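Local coordinates for protein hydrogen peroxide-inducible genes activator (Corynebacterium glutamicum, PDB 6G1D) that senses hydrogen peroxide and, as a LysR-family transcription factor, probably binds DNA to activate the genes induced by peroxide, at residues F87-K92 against D128-I133; G100-G105 against S290-E295; A143-R146 against V152-M155; I282-R287 against E297-I302. The protein carries 1 engineered substitution. All coordinates share one frame; numbering follows the deposited sequence. Where two conformers were deposited one is given.

Interaction 1: residues F87-K92 against D128-I133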
loop_
_atom_site.group_PDB
_atom_site.type_symbol
_atom_site.label_atom_id
_atom_site.label_comp_id
_atom_site.label_asym_id
_atom_site.label_seq_id
_atom_site.Cartn_x
_atom_site.Cartn_y
_atom_site.Cartn_z
ATOM N N PHE B 87 -16.096 -26.623 10.330
ATOM C CA PHE B 87 -16.721 -27.936 10.075
ATOM C C PHE B 87 -18.236 -27.784 10.056
ATOM O O PHE B 87 -18.903 -28.259 9.157
ATOM C CB PHE B 87 -16.311 -28.987 11.145
ATOM C CG PHE B 87 -17.030 -30.289 10.997
ATOM C CD1 PHE B 87 -16.542 -31.275 10.148
ATOM C CD2 PHE B 87 -18.221 -30.526 11.680
ATOM C CE1 PHE B 87 -17.234 -32.460 9.961
ATOM C CE2 PHE B 87 -18.909 -31.727 11.514
ATOM C CZ PHE B 87 -18.412 -32.699 10.652
ATOM N N LEU B 88 -18.769 -27.116 11.068
ATOM C CA LEU B 88 -20.211 -26.970 11.204
ATOM C C LEU B 88 -20.806 -26.169 10.034
ATOM O O LEU B 88 -21.835 -26.561 9.472
ATOM C CB LEU B 88 -20.550 -26.298 12.543
ATOM C CG LEU B 88 -22.027 -26.132 12.879
ATOM C CD1 LEU B 88 -22.783 -27.458 12.780
ATOM C CD2 LEU B 88 -22.158 -25.534 14.284
ATOM N N SER B 89 -20.160 -25.081 9.639
ATOM C CA SER B 89 -20.661 -24.289 8.529
ATOM C C SER B 89 -20.654 -25.088 7.254
ATOM O O SER B 89 -21.624 -25.097 6.535
ATOM C CB SER B 89 -19.811 -23.039 8.334
ATOM O OG SER B 89 -20.145 -22.070 9.298
ATOM N N HIS B 90 -19.565 -25.791 6.999
ATOM C CA HIS B 90 -19.479 -26.621 5.808
ATOM C C HIS B 90 -20.575 -27.683 5.752
ATOM O O HIS B 90 -21.034 -28.057 4.682
ATOM C CB HIS B 90 -18.129 -27.301 5.729
ATOM C CG HIS B 90 -17.081 -26.486 5.052
ATOM N ND1 HIS B 90 -15.991 -27.052 4.426
ATOM C CD2 HIS B 90 -16.956 -25.149 4.891
ATOM C CE1 HIS B 90 -15.235 -26.098 3.916
ATOM N NE2 HIS B 90 -15.800 -24.935 4.181
ATOM N N ALA B 91 -20.946 -28.208 6.911
ATOM C CA ALA B 91 -21.932 -29.305 6.987
ATOM C C ALA B 91 -23.264 -28.894 6.400
ATOM O O ALA B 91 -23.947 -29.687 5.774
ATOM C CB ALA B 91 -22.129 -29.743 8.442
ATOM N N LYS B 92 -23.610 -27.630 6.584
ATOM C CA LYS B 92 -24.857 -27.051 6.042
ATOM C C LYS B 92 -24.826 -27.088 4.517
ATOM O O LYS B 92 -25.862 -27.376 3.910
ATOM C CB LYS B 92 -25.054 -25.611 6.537
ATOM C CG LYS B 92 -25.035 -25.426 8.064
ATOM C CD LYS B 92 -25.882 -24.261 8.586
ATOM C CE LYS B 92 -25.141 -22.922 8.687
ATOM N NZ LYS B 92 -26.047 -21.752 8.451
ATOM N N ASP B 128 -30.906 -21.449 3.535
ATOM C CA ASP B 128 -29.724 -22.061 4.139
ATOM C C ASP B 128 -28.390 -21.617 3.486
ATOM O O ASP B 128 -27.320 -22.004 3.959
ATOM C CB ASP B 128 -29.850 -23.587 4.120
ATOM C CG ASP B 128 -31.077 -24.091 4.883
ATOM O OD1 ASP B 128 -31.911 -24.747 4.228
ATOM O OD2 ASP B 128 -31.186 -23.835 6.111
ATOM N N LEU B 129 -28.445 -20.831 2.403
ATOM C CA LEU B 129 -27.245 -20.247 1.807
ATOM C C LEU B 129 -26.738 -19.124 2.727
ATOM O O LEU B 129 -27.540 -18.344 3.235
ATOM C CB LEU B 129 -27.505 -19.696 0.422
ATOM C CG LEU B 129 -26.320 -19.323 -0.464
ATOM C CD1 LEU B 129 -25.470 -20.521 -0.831
ATOM C CD2 LEU B 129 -26.848 -18.781 -1.788
ATOM N N GLU B 130 -25.422 -19.097 2.955
ATOM C CA GLU B 130 -24.757 -18.090 3.779
ATOM C C GLU B 130 -23.799 -17.332 2.861
ATOM O O GLU B 130 -22.614 -17.679 2.774
ATOM C CB GLU B 130 -23.925 -18.724 4.897
ATOM C CG GLU B 130 -24.661 -19.353 6.056
ATOM C CD GLU B 130 -23.661 -19.691 7.197
ATOM O OE1 GLU B 130 -22.393 -19.746 7.000
ATOM O OE2 GLU B 130 -24.150 -19.900 8.314
ATOM N N PRO B 131 -24.295 -16.307 2.165
ATOM C CA PRO B 131 -23.419 -15.630 1.217
ATOM C C PRO B 131 -22.405 -14.687 1.900
ATOM O O PRO B 131 -22.671 -14.096 2.940
ATOM C CB PRO B 131 -24.404 -14.875 0.311
ATOM C CG PRO B 131 -25.605 -14.660 1.181
ATOM C CD PRO B 131 -25.611 -15.661 2.274
ATOM N N HIS B 132 -21.223 -14.625 1.314
ATOM C CA HIS B 132 -20.155 -13.723 1.703
ATOM C C HIS B 132 -19.746 -13.079 0.402
ATOM O O HIS B 132 -19.641 -13.755 -0.624
ATOM C CB HIS B 132 -19.016 -14.508 2.353
ATOM C CG HIS B 132 -19.433 -15.173 3.620
ATOM N ND1 HIS B 132 -19.618 -16.533 3.730
ATOM C CD2 HIS B 132 -19.783 -14.648 4.814
ATOM C CE1 HIS B 132 -20.034 -16.818 4.949
ATOM N NE2 HIS B 132 -20.144 -15.692 5.626
ATOM N N ILE B 133 -19.582 -11.765 0.441
ATOM C CA ILE B 133 -19.405 -10.970 -0.743
ATOM C C ILE B 133 -18.040 -10.333 -0.637
ATOM O O ILE B 133 -17.720 -9.736 0.371
ATOM C CB ILE B 133 -20.488 -9.865 -0.868
ATOM C CG1 ILE B 133 -21.894 -10.481 -0.802
ATOM C CG2 ILE B 133 -20.296 -9.097 -2.165
ATOM C CD1 ILE B 133 -22.192 -11.501 -1.900
#

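Interaction 2: residues G100-G105 against S290-E295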
loop_
_atom_site.group_PDB
_atom_site.type_symbol
_atom_site.label_atom_id
_atom_site.label_comp_id
_atom_site.label_asym_id
_atom_site.label_seq_id
_atom_site.Cartn_x
_atom_site.Cartn_y
_atom_site.Cartn_z
ATOM N N GLY B 100 -25.198 -23.604 2.902
ATOM C CA GLY B 100 -23.922 -23.309 3.506
ATOM C C GLY B 100 -23.228 -22.102 2.896
ATOM O O GLY B 100 -23.810 -21.392 2.079
ATOM N N PRO B 101 -21.982 -21.856 3.300
ATOM C CA PRO B 101 -21.179 -20.742 2.809
ATOM C C PRO B 101 -20.984 -20.774 1.309
ATOM O O PRO B 101 -20.803 -21.826 0.725
ATOM C CB PRO B 101 -19.822 -20.940 3.500
ATOM C CG PRO B 101 -20.124 -21.701 4.722
ATOM C CD PRO B 101 -21.294 -22.574 4.384
ATOM N N LEU B 102 -21.067 -19.602 0.702
ATOM C CA LEU B 102 -20.658 -19.389 -0.669
ATOM C C LEU B 102 -20.042 -18.007 -0.662
ATOM O O LEU B 102 -20.711 -17.050 -0.318
ATOM C CB LEU B 102 -21.866 -19.428 -1.604
ATOM C CG LEU B 102 -21.576 -19.241 -3.098
ATOM C CD1 LEU B 102 -20.800 -20.438 -3.645
ATOM C CD2 LEU B 102 -22.864 -19.007 -3.869
ATOM N N THR B 103 -18.785 -17.905 -1.047
ATOM C CA THR B 103 -18.128 -16.626 -1.148
ATOM C C THR B 103 -18.126 -16.212 -2.608
ATOM O O THR B 103 -17.571 -16.911 -3.473
ATOM C CB THR B 103 -16.722 -16.711 -0.566
ATOM O OG1 THR B 103 -16.846 -17.125 0.782
ATOM C CG2 THR B 103 -16.034 -15.306 -0.603
ATOM N N VAL B 104 -18.730 -15.058 -2.882
ATOM C CA VAL B 104 -18.911 -14.556 -4.235
ATOM C C VAL B 104 -18.092 -13.274 -4.387
ATOM O O VAL B 104 -18.253 -12.327 -3.637
ATOM C CB VAL B 104 -20.404 -14.268 -4.491
ATOM C CG1 VAL B 104 -20.628 -13.789 -5.903
ATOM C CG2 VAL B 104 -21.231 -15.541 -4.279
ATOM N N GLY B 105 -17.182 -13.280 -5.348
ATOM C CA GLY B 105 -16.428 -12.091 -5.724
ATOM C C GLY B 105 -17.249 -11.360 -6.777
ATOM O O GLY B 105 -17.834 -11.997 -7.653
ATOM N N SER B 290 -13.262 -27.417 -9.913
ATOM C CA SER B 290 -14.359 -27.501 -8.966
ATOM C C SER B 290 -15.339 -28.614 -9.346
ATOM O O SER B 290 -15.573 -28.889 -10.527
ATOM C CB SER B 290 -15.117 -26.161 -8.892
ATOM O OG SER B 290 -16.220 -26.223 -8.007
ATOM N N SER B 291 -15.898 -29.253 -8.324
ATOM C CA SER B 291 -16.932 -30.253 -8.532
ATOM C C SER B 291 -18.320 -29.647 -8.345
ATOM O O SER B 291 -19.319 -30.343 -8.448
ATOM C CB SER B 291 -16.728 -31.397 -7.547
ATOM O OG SER B 291 -16.741 -30.877 -6.228
ATOM N N ARG B 292 -18.397 -28.334 -8.115
ATOM C CA ARG B 292 -19.671 -27.665 -7.802
ATOM C C ARG B 292 -20.320 -26.983 -9.015
ATOM O O ARG B 292 -21.160 -26.086 -8.849
ATOM C CB ARG B 292 -19.441 -26.669 -6.670
ATOM C CG ARG B 292 -18.838 -27.256 -5.412
ATOM C CD ARG B 292 -18.543 -26.210 -4.366
ATOM N NE ARG B 292 -19.781 -25.695 -3.808
ATOM C CZ ARG B 292 -19.886 -24.675 -2.965
ATOM N NH1 ARG B 292 -18.806 -24.057 -2.499
ATOM N NH2 ARG B 292 -21.093 -24.328 -2.528
ATOM N N ALA B 293 -19.996 -27.437 -10.227
ATOM C CA ALA B 293 -20.596 -26.895 -11.455
ATOM C C ALA B 293 -22.121 -26.738 -11.326
ATOM O O ALA B 293 -22.679 -25.703 -11.703
ATOM C CB ALA B 293 -20.285 -27.815 -12.633
ATOM N N GLU B 294 -22.793 -27.775 -10.816
ATOM C CA GLU B 294 -24.249 -27.803 -10.754
ATOM C C GLU B 294 -24.793 -26.686 -9.864
ATOM O O GLU B 294 -25.730 -26.026 -10.234
ATOM C CB GLU B 294 -24.758 -29.166 -10.277
ATOM C CG GLU B 294 -26.198 -29.468 -10.663
ATOM C CD GLU B 294 -26.746 -30.748 -10.039
ATOM O OE1 GLU B 294 -26.374 -31.086 -8.893
ATOM O OE2 GLU B 294 -27.573 -31.410 -10.699
ATOM N N GLU B 295 -24.203 -26.487 -8.693
ATOM C CA GLU B 295 -24.558 -25.380 -7.804
ATOM C C GLU B 295 -24.256 -24.002 -8.408
ATOM O O GLU B 295 -25.053 -23.098 -8.261
ATOM C CB GLU B 295 -23.802 -25.432 -6.486
ATOM C CG GLU B 295 -24.177 -26.525 -5.545
ATOM C CD GLU B 295 -23.285 -26.506 -4.321
ATOM O OE1 GLU B 295 -23.524 -25.683 -3.413
ATOM O OE2 GLU B 295 -22.334 -27.331 -4.295
#

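Interaction 3: residues A143-R146 against V152-M155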
loop_
_atom_site.group_PDB
_atom_site.type_symbol
_atom_site.label_atom_id
_atom_site.label_comp_id
_atom_site.label_asym_id
_atom_site.label_seq_id
_atom_site.Cartn_x
_atom_site.Cartn_y
_atom_site.Cartn_z
ATOM N N ALA B 143 -7.062 -13.784 -8.709
ATOM C CA ALA B 143 -6.047 -14.312 -7.775
ATOM C C ALA B 143 -6.716 -15.028 -6.571
ATOM O O ALA B 143 -6.285 -16.117 -6.169
ATOM C CB ALA B 143 -5.107 -13.206 -7.302
ATOM N N LEU B 144 -7.779 -14.428 -6.041
ATOM C CA LEU B 144 -8.534 -15.026 -4.942
ATOM C C LEU B 144 -9.187 -16.353 -5.387
ATOM O O LEU B 144 -9.239 -17.311 -4.626
ATOM C CB LEU B 144 -9.610 -14.054 -4.395
ATOM C CG LEU B 144 -9.032 -12.777 -3.700
ATOM C CD1 LEU B 144 -10.096 -11.680 -3.595
ATOM C CD2 LEU B 144 -8.385 -13.031 -2.323
ATOM N N LEU B 145 -9.678 -16.402 -6.621
ATOM C CA LEU B 145 -10.257 -17.631 -7.179
ATOM C C LEU B 145 -9.209 -18.720 -7.271
ATOM O O LEU B 145 -9.470 -19.847 -6.889
ATOM C CB LEU B 145 -10.834 -17.366 -8.586
ATOM C CG LEU B 145 -12.067 -18.069 -9.196
ATOM C CD1 LEU B 145 -13.237 -18.238 -8.248
ATOM C CD2 LEU B 145 -12.507 -17.312 -10.433
ATOM N N ARG B 146 -8.035 -18.384 -7.797
ATOM C CA ARG B 146 -6.960 -19.365 -7.925
ATOM C C ARG B 146 -6.532 -19.900 -6.555
ATOM O O ARG B 146 -6.287 -21.090 -6.448
ATOM C CB ARG B 146 -5.786 -18.822 -8.748
ATOM C CG ARG B 146 -4.822 -17.851 -8.141
ATOM C CD ARG B 146 -3.422 -17.953 -8.768
ATOM N NE ARG B 146 -2.620 -16.820 -8.313
ATOM C CZ ARG B 146 -2.399 -15.672 -8.977
ATOM N NH1 ARG B 146 -2.897 -15.446 -10.200
ATOM N NH2 ARG B 146 -1.677 -14.713 -8.390
ATOM N N VAL B 152 -16.647 -18.254 -6.484
ATOM C CA VAL B 152 -17.032 -17.811 -7.821
ATOM C C VAL B 152 -16.775 -16.304 -7.923
ATOM O O VAL B 152 -16.721 -15.620 -6.908
ATOM C CB VAL B 152 -18.509 -18.100 -8.146
ATOM C CG1 VAL B 152 -18.760 -19.564 -8.249
ATOM C CG2 VAL B 152 -19.442 -17.483 -7.128
ATOM N N ALA B 153 -16.624 -15.813 -9.149
ATOM C CA ALA B 153 -16.462 -14.393 -9.375
ATOM C C ALA B 153 -17.368 -13.944 -10.514
ATOM O O ALA B 153 -17.380 -14.553 -11.583
ATOM C CB ALA B 153 -15.017 -14.087 -9.672
ATOM N N MET B 154 -18.020 -12.836 -10.304
ATOM C CA MET B 154 -18.845 -12.244 -11.297
ATOM C C MET B 154 -18.080 -11.085 -11.925
ATOM O O MET B 154 -17.808 -10.150 -11.284
ATOM C CB MET B 154 -20.134 -11.783 -10.661
ATOM C CG MET B 154 -21.138 -11.195 -11.607
ATOM S SD MET B 154 -22.654 -10.667 -10.807
ATOM C CE MET B 154 -23.185 -9.523 -11.967
ATOM N N MET B 155 -17.712 -11.194 -13.175
ATOM C CA MET B 155 -16.933 -10.181 -13.862
ATOM C C MET B 155 -17.309 -10.133 -15.318
ATOM O O MET B 155 -18.043 -11.001 -15.807
ATOM C CB MET B 155 -15.427 -10.511 -13.721
ATOM C CG MET B 155 -14.998 -11.754 -14.465
ATOM S SD MET B 155 -13.327 -12.279 -13.940
ATOM C CE MET B 155 -13.897 -13.282 -12.589
#

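Interaction 4: residues I282-R287 against E297-I302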
loop_
_atom_site.group_PDB
_atom_site.type_symbol
_atom_site.label_atom_id
_atom_site.label_comp_id
_atom_site.label_asym_id
_atom_site.label_seq_id
_atom_site.Cartn_x
_atom_site.Cartn_y
_atom_site.Cartn_z
ATOM N N ILE B 282 -21.269 -9.997 -19.000
ATOM C CA ILE B 282 -21.039 -10.404 -17.632
ATOM C C ILE B 282 -21.199 -11.914 -17.543
ATOM O O ILE B 282 -22.040 -12.522 -18.236
ATOM C CB ILE B 282 -22.031 -9.710 -16.682
ATOM C CG1 ILE B 282 -21.800 -8.218 -16.687
ATOM C CG2 ILE B 282 -21.874 -10.216 -15.254
ATOM C CD1 ILE B 282 -20.421 -7.765 -16.183
ATOM N N GLY B 283 -20.356 -12.506 -16.712
ATOM C CA GLY B 283 -20.279 -13.956 -16.568
ATOM C C GLY B 283 -19.882 -14.362 -15.161
ATOM O O GLY B 283 -19.379 -13.544 -14.355
ATOM N N LEU B 284 -20.079 -15.641 -14.878
ATOM C CA LEU B 284 -19.713 -16.215 -13.605
ATOM C C LEU B 284 -18.480 -17.087 -13.848
ATOM O O LEU B 284 -18.500 -17.955 -14.714
ATOM C CB LEU B 284 -20.891 -17.035 -13.053
ATOM C CG LEU B 284 -20.763 -17.409 -11.601
ATOM C CD1 LEU B 284 -20.649 -16.180 -10.701
ATOM C CD2 LEU B 284 -21.966 -18.250 -11.161
ATOM N N VAL B 285 -17.414 -16.818 -13.123
ATOM C CA VAL B 285 -16.138 -17.493 -13.346
ATOM C C VAL B 285 -15.836 -18.352 -12.123
ATOM O O VAL B 285 -16.012 -17.888 -10.985
ATOM C CB VAL B 285 -15.003 -16.457 -13.605
ATOM C CG1 VAL B 285 -13.679 -17.154 -13.881
ATOM C CG2 VAL B 285 -15.343 -15.588 -14.784
ATOM N N TYR B 286 -15.379 -19.587 -12.363
ATOM C CA TYR B 286 -14.925 -20.476 -11.291
ATOM C C TYR B 286 -13.817 -21.449 -11.722
ATOM O O TYR B 286 -13.556 -21.611 -12.905
ATOM C CB TYR B 286 -16.110 -21.248 -10.746
ATOM C CG TYR B 286 -16.743 -22.239 -11.710
ATOM C CD1 TYR B 286 -17.805 -21.875 -12.513
ATOM C CD2 TYR B 286 -16.321 -23.555 -11.761
ATOM C CE1 TYR B 286 -18.391 -22.768 -13.391
ATOM C CE2 TYR B 286 -16.921 -24.474 -12.598
ATOM C CZ TYR B 286 -17.952 -24.080 -13.413
ATOM O OH TYR B 286 -18.507 -25.010 -14.259
ATOM N N ARG B 287 -13.170 -22.089 -10.750
ATOM C CA ARG B 287 -12.048 -23.021 -11.028
ATOM C C ARG B 287 -12.560 -24.247 -11.764
ATOM O O ARG B 287 -13.511 -24.871 -11.307
ATOM C CB ARG B 287 -11.393 -23.497 -9.749
ATOM C CG ARG B 287 -10.665 -22.421 -8.968
ATOM C CD ARG B 287 -10.066 -23.002 -7.680
ATOM N NE ARG B 287 -11.062 -23.459 -6.719
ATOM C CZ ARG B 287 -11.826 -22.670 -5.944
ATOM N NH1 ARG B 287 -11.689 -21.328 -5.971
ATOM N NH2 ARG B 287 -12.715 -23.224 -5.116
ATOM N N GLU B 297 -24.110 -23.260 -11.553
ATOM C CA GLU B 297 -25.110 -23.116 -12.607
ATOM C C GLU B 297 -26.464 -22.652 -12.058
ATOM O O GLU B 297 -27.174 -21.876 -12.709
ATOM C CB GLU B 297 -25.318 -24.435 -13.352
ATOM C CG GLU B 297 -25.732 -24.291 -14.783
ATOM C CD GLU B 297 -24.559 -23.901 -15.673
ATOM O OE1 GLU B 297 -23.501 -24.575 -15.576
ATOM O OE2 GLU B 297 -24.703 -22.940 -16.474
ATOM N N GLN B 298 -26.833 -23.137 -10.873
ATOM C CA GLN B 298 -28.034 -22.644 -10.210
ATOM C C GLN B 298 -27.822 -21.217 -9.748
ATOM O O GLN B 298 -28.729 -20.400 -9.829
ATOM C CB GLN B 298 -28.431 -23.480 -8.983
ATOM C CG GLN B 298 -29.132 -24.792 -9.237
ATOM C CD GLN B 298 -29.184 -25.650 -7.972
ATOM O OE1 GLN B 298 -28.309 -26.479 -7.780
ATOM N NE2 GLN B 298 -30.206 -25.457 -7.098
ATOM N N PHE B 299 -26.638 -20.913 -9.234
ATOM C CA PHE B 299 -26.368 -19.556 -8.816
ATOM C C PHE B 299 -26.445 -18.618 -9.992
ATOM O O PHE B 299 -26.930 -17.506 -9.854
ATOM C CB PHE B 299 -25.001 -19.409 -8.122
ATOM C CG PHE B 299 -24.856 -18.124 -7.385
ATOM C CD1 PHE B 299 -23.865 -17.199 -7.697
ATOM C CD2 PHE B 299 -25.770 -17.811 -6.406
ATOM C CE1 PHE B 299 -23.802 -15.993 -7.045
ATOM C CE2 PHE B 299 -25.690 -16.597 -5.718
ATOM C CZ PHE B 299 -24.676 -15.700 -6.019
ATOM N N ALA B 300 -25.942 -19.063 -11.149
ATOM C CA ALA B 300 -26.017 -18.258 -12.372
ATOM C C ALA B 300 -27.451 -17.863 -12.706
ATOM O O ALA B 300 -27.701 -16.710 -13.126
ATOM C CB ALA B 300 -25.415 -18.994 -13.551
ATOM N N LEU B 301 -28.392 -18.804 -12.567
ATOM C CA LEU B 301 -29.792 -18.495 -12.835
ATOM C C LEU B 301 -30.311 -17.371 -11.921
ATOM O O LEU B 301 -31.092 -16.511 -12.365
ATOM C CB LEU B 301 -30.677 -19.749 -12.705
ATOM C CG LEU B 301 -30.492 -20.902 -13.698
ATOM C CD1 LEU B 301 -31.456 -22.028 -13.274
ATOM C CD2 LEU B 301 -30.743 -20.446 -15.150
ATOM N N ILE B 302 -29.887 -17.372 -10.660
ATOM C CA ILE B 302 -30.224 -16.328 -9.708
ATOM C C ILE B 302 -29.707 -14.981 -10.167
ATOM O O ILE B 302 -30.428 -13.984 -10.131
ATOM C CB ILE B 302 -29.687 -16.634 -8.284
ATOM C CG1 ILE B 302 -30.362 -17.882 -7.722
ATOM C CG2 ILE B 302 -29.920 -15.459 -7.337
ATOM C CD1 ILE B 302 -29.807 -18.356 -6.400
#

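Interaction 1: residues F87-K92 against D128-I133
Lys-92 reaches from the side of a helix to Glu-130 on a strand and closes a salt bridge, with its NZ 2.7 Å from Glu-130 OE2. The ammonium comes in above the carboxylate plane, 46° out of it. The last lysine carbon follows the same oxygen, CE lying 3.2 Å from Glu-130 OE2. The chain of Lys-92 bends near its end (chi3 -90°), while that of Glu-130 runs out extended. On the other oxygen the approach is looser: Ser-89 OG stands 4.0 Å from Glu-130 OE1, and its hydroxyl makes a weak hydrogen bond to Glu-85 O one turn back. Asp-128 OD2, 6.0 Å from Lys-92 NZ, is not in contact but may add to the negative potential around the ammonium.

Further out, both Ser-89 and Glu-130 touch Pro-101 of strand 100-106, and backbone bonds to Gly-100 and Leu-102 hold Glu-130 in the sheet. On helix 68-95, His-90 meets Phe-76 of the second subunit edge-to-face. A long helix of this kind, pairing with a neighbouring subunit and touching the regulatory domain near its end, is consistent with the linker helix of LysR-type regulators.

Interaction 2: residues G100-G105 against S290-E295
Glu-295 OE1 is gripped by two N-H groups, Leu-98 N and NH2 of Arg-292, the residue that reaches over to Pro-101 and Leu-102. The bond from Arg-292 NH2 to Glu-295 OE1 is 2.9 Å and nearly straight (176°). Its companion, from Arg-292 NE to Glu-295 OE2, measures 3.1 Å, giving a side-on bidentate salt bridge. This salt bridge lies within the start of helix 293-316, in the LysR regulatory domain, which belongs to the periplasmic-binding-protein clan. Its Leu-98 partner comes just before strand 100-106, which the arginine meets only by van der Waals contact.

Both carboxylate oxygens lie close to the guanidinium plane, yet the arginine stands above the carboxylate plane, so the two flat groups are tilted on each other. A bend at chi3 (70°) turns the arginine tip toward its acid. With two bonds fixing its rotation, the guanidinium presents NH2 to the strand: Leu-102 CD1 is 4.1 Å from Arg-292 NH2, and the leucine and arginine side chains run alongside one another, pointing opposite ways. Asp-151 adds a long, weak ion pair with Arg-292 NH1 and accepts a hydrogen bond from Thr-103 N through OD1. Arg-292 occupies the N-cap position, and the turn leading into it is an ST turn, Ser-290 OG accepting from Arg-292 N at 3.0 Å. Pro-101 O sits near the guanidinium plane, at its edge, 4.1 Å from Arg-292 NH2.

Interaction 3: residues A143-R146 against V152-M155
Leu-145 leans out of the usual staggered position (chi1 -147°), CG falling some 33° short of anti to the backbone N, and this swings its two methyls onto the strand that holds Val-152 and Ala-153. With chi2 at 43° the methyls divide the work. CD1 of Leu-145 lies over the backbone, 3.8 Å from Val-152 N and as far from Val-152 CA, while CD2 of Leu-145 meets Ala-153 CB at 4.2 Å. Ala-153 points its methyl toward the helix; Val-152 points away from it. Strand 152-156 has helix 138-147 against one face and helix 293-316 against the other.

Val-285, Ile-150 and Met-164 close round Leu-145. Helix 138-147 connects strand 129-135 to strand 152-156, and these two run parallel with strand 100-106 between them, so the unit is a beta-alpha-beta crossover that skips one strand, part of the alpha/beta core of the regulatory domain. Across the interface itself the chemistry is apolar and undirected: one branched side chain fits over a small alanine and the neighbouring backbone, so helix and strand are held by close fit and burial, with the polar bonds of the strand spent on its sheet neighbours.

Interaction 4: residues I282-R287 against E297-I302
Leu-284 and Phe-299 supply the aliphatic-aromatic part of this contact. Leu-284 CD2 lies 4.1 Å from Phe-299 CD1 and near the plane of the ring, so the methyl comes to the edge and does not cover the face. Each side chain has CG anti to its own backbone N (chi1 -166° for the leucine, -165° for the phenylalanine), and the two lie roughly perpendicular.

The aliphatic part rests on the same methyl. Leu-284 CD2 is 4.3 Å from Ala-300 CB and 4.1 Å from Ala-300 N, so it settles between the alanine and the phenylalanine at the surface of helix 293-316. Beside it, Tyr-286 sets its ring edge-to-face with Phe-296 of that helix.

The strand's backbone bonds go to its sheet neighbours, Leu-284 pairing with Ile-167 and Val-285 with Ala-153, while Arg-287 NH1 reaches Leu-145 O and Ile-150 O. Phe-299 also touches Met-118 of helix 111-125, so this helix-on-sheet layer of the LysR regulatory domain continues into a second helix. Between the consecutive strand 267-287 and helix 293-316 the attraction is dispersive and hydrophobic; the three touching residues are buried and uncharged, so it depends on shape fit rather than directed bonds.

The four contacts share one mixed sheet. Interactions 1 and 2 sit on neighbouring strands, joined by backbone pairs such as Asp-128 O to Gly-100 N at 2.9 Å. Interaction 2 passes to interaction 3 in the same way, Gly-105 O lying 2.8 Å from Met-154 N, and interaction 3 to interaction 4 through Ala-153 O and Val-285 N, 2.7 Å apart. Arg-287 NH1 adds a bond of 2.8 Å to Leu-145 O, tying a strand end to a helix. Interactions 2 and 4, centres 9 Å apart, both use helix 293-316, and Phe-299 CE1 approaches Val-104 CG2 to 3.8 Å. Interaction 1 alone involves helix 68-95; its centre is about 18 Å from those of interactions 3 and 4.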